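Local coordinates for cell cycle regulatory protein GcrA (Caulobacter crescentus, PDB 5YIU), which activates transcription as a cell cycle regulator, binding DNA through its small N-terminal helical domain, at residues S13-L18 / N38-K43. Residues are numbered along the deposited sequence; the frame is centred on the assembly and turned at random.
Sequences STLKKL and NAVIGK
Leu15 meets Val40 and Lys43 through a single methyl group, CD1. Leu15 CD1 lies 3.9 Å from Val40 CG1, an apolar contact in which the two side chains, pointing opposite ways, overlap alongside each other at their methyls. The same methyl rests against the first carbons of the lysine, with Leu15 CD1 4.0 Å from Lys43 CG and 4.1 Å from Lys43 CB. No hydrogen bond links the two segments; the contact is hydrophobic packing, burying 120 Å² in all.

Leucine is long enough to span much of the gap between helices whose nearest CA atoms, Leu15 CA and Val40 CA, stand 7.9 Å apart. With CG opposite the backbone N (chi1 179°), the isobutyl group reaches out from helix 9-21 and brings CD1 to helix 37-47. Valine, short and branched at CB, offers CG1 to the leucine while keeping its bulk close to its own backbone. Lysine serves two environments: CB and CG add an apolar surface, and a bend at chi2 (59°) helps lead the rest of the chain, with its amine, away from this contact.

Further neighbours complete the buried surroundings. Trp7 touches both Leu15 and Lys43, while Val44 and Leu47, farther along helix 37-47, also pack on Leu15. Val40 reaches Val35 besides.

The contact thus joins helix 9-21 to helix 37-47 near the centre of the domain, as the first and third helices of a three-helix fold consistent with the helix-turn-helix class. Helix 25-32 closes the bundle, with Ala29 against Val40 and Ile28 against Leu18.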
loop_
_atom_site.group_PDB
_atom_site.type_symbol
_atom_site.label_atom_id
_atom_site.label_comp_id
_atom_site.label_asym_id
_atom_site.label_seq_id
_atom_site.Cartn_x
_atom_site.Cartn_y
_atom_site.Cartn_z
ATOM N N SER A 13 5.819 -3.824 -4.519
ATOM C CA SER A 13 5.436 -4.550 -5.723
ATOM C C SER A 13 3.970 -4.966 -5.676
ATOM O O SER A 13 3.253 -4.836 -6.676
ATOM C CB SER A 13 6.337 -5.768 -5.911
ATOM O OG SER A 13 5.919 -6.556 -7.017
ATOM N N THR A 14 3.523 -5.451 -4.530
ATOM C CA THR A 14 2.132 -5.830 -4.346
ATOM C C THR A 14 1.195 -4.628 -4.475
ATOM O O THR A 14 0.170 -4.692 -5.156
ATOM C CB THR A 14 1.942 -6.497 -2.981
ATOM O OG1 THR A 14 2.668 -7.733 -2.962
ATOM C CG2 THR A 14 0.475 -6.766 -2.687
ATOM N N LEU A 15 1.542 -3.525 -3.820
ATOM C CA LEU A 15 0.713 -2.330 -3.896
ATOM C C LEU A 15 0.573 -1.870 -5.337
ATOM O O LEU A 15 -0.530 -1.547 -5.801
ATOM C CB LEU A 15 1.313 -1.218 -3.033
ATOM C CG LEU A 15 0.566 0.126 -3.029
ATOM C CD1 LEU A 15 0.710 0.821 -1.674
ATOM C CD2 LEU A 15 1.087 1.042 -4.123
ATOM N N LYS A 16 1.699 -1.830 -6.039
ATOM C CA LYS A 16 1.722 -1.362 -7.416
ATOM C C LYS A 16 0.838 -2.227 -8.313
ATOM O O LYS A 16 0.000 -1.699 -9.052
ATOM C CB LYS A 16 3.159 -1.329 -7.923
ATOM C CG LYS A 16 3.314 -0.896 -9.362
ATOM C CD LYS A 16 4.782 -0.920 -9.748
ATOM C CE LYS A 16 4.944 -0.922 -11.251
ATOM N NZ LYS A 16 6.374 -0.996 -11.655
ATOM N N LYS A 17 0.999 -3.545 -8.240
ATOM C CA LYS A 17 0.206 -4.457 -9.060
ATOM C C LYS A 17 -1.284 -4.320 -8.775
ATOM O O LYS A 17 -2.095 -4.206 -9.694
ATOM C CB LYS A 17 0.648 -5.905 -8.829
ATOM C CG LYS A 17 2.001 -6.256 -9.423
ATOM C CD LYS A 17 2.475 -7.623 -8.937
ATOM C CE LYS A 17 3.702 -8.101 -9.715
ATOM N NZ LYS A 17 4.063 -9.514 -9.394
ATOM N N LEU A 18 -1.643 -4.322 -7.500
ATOM C CA LEU A 18 -3.043 -4.236 -7.107
ATOM C C LEU A 18 -3.664 -2.892 -7.472
ATOM O O LEU A 18 -4.833 -2.817 -7.869
ATOM C CB LEU A 18 -3.210 -4.527 -5.618
ATOM C CG LEU A 18 -2.800 -5.934 -5.180
ATOM C CD1 LEU A 18 -3.080 -6.123 -3.692
ATOM C CD2 LEU A 18 -3.489 -7.020 -6.018
ATOM N N ASN A 38 -5.464 5.303 4.241
ATOM C CA ASN A 38 -4.825 6.575 3.947
ATOM C C ASN A 38 -3.320 6.454 3.755
ATOM O O ASN A 38 -2.738 7.186 2.955
ATOM C CB ASN A 38 -5.138 7.600 5.038
ATOM C CG ASN A 38 -6.564 8.116 4.961
ATOM O OD1 ASN A 38 -7.320 7.763 4.053
ATOM N ND2 ASN A 38 -6.937 8.954 5.921
ATOM N N ALA A 39 -2.687 5.525 4.473
ATOM C CA ALA A 39 -1.254 5.342 4.305
ATOM C C ALA A 39 -0.952 4.727 2.931
ATOM O O ALA A 39 0.043 5.083 2.285
ATOM C CB ALA A 39 -0.676 4.500 5.432
ATOM N N VAL A 40 -1.825 3.832 2.467
ATOM C CA VAL A 40 -1.706 3.301 1.113
ATOM C C VAL A 40 -1.820 4.429 0.081
ATOM O O VAL A 40 -1.027 4.516 -0.853
ATOM C CB VAL A 40 -2.752 2.194 0.857
ATOM C CG1 VAL A 40 -2.871 1.890 -0.625
ATOM C CG2 VAL A 40 -2.401 0.935 1.648
ATOM N N ILE A 41 -2.809 5.305 0.259
ATOM C CA ILE A 41 -2.968 6.441 -0.646
ATOM C C ILE A 41 -1.702 7.300 -0.689
ATOM O O ILE A 41 -1.219 7.663 -1.763
ATOM C CB ILE A 41 -4.197 7.301 -0.271
ATOM C CG1 ILE A 41 -5.479 6.515 -0.574
ATOM C CG2 ILE A 41 -4.177 8.639 -1.019
ATOM C CD1 ILE A 41 -6.763 7.149 -0.025
ATOM N N GLY A 42 -1.137 7.594 0.476
ATOM C CA GLY A 42 0.088 8.361 0.506
ATOM C C GLY A 42 1.212 7.706 -0.275
ATOM O O GLY A 42 1.977 8.384 -0.977
ATOM N N LYS A 43 1.349 6.392 -0.134
ATOM C CA LYS A 43 2.390 5.666 -0.855
ATOM C C LYS A 43 2.154 5.669 -2.365
ATOM O O LYS A 43 3.098 5.836 -3.135
ATOM C CB LYS A 43 2.516 4.236 -0.317
ATOM C CG LYS A 43 3.633 3.418 -0.944
ATOM C CD LYS A 43 4.994 4.061 -0.751
ATOM C CE LYS A 43 6.099 3.119 -1.187
ATOM N NZ LYS A 43 7.442 3.760 -1.054
#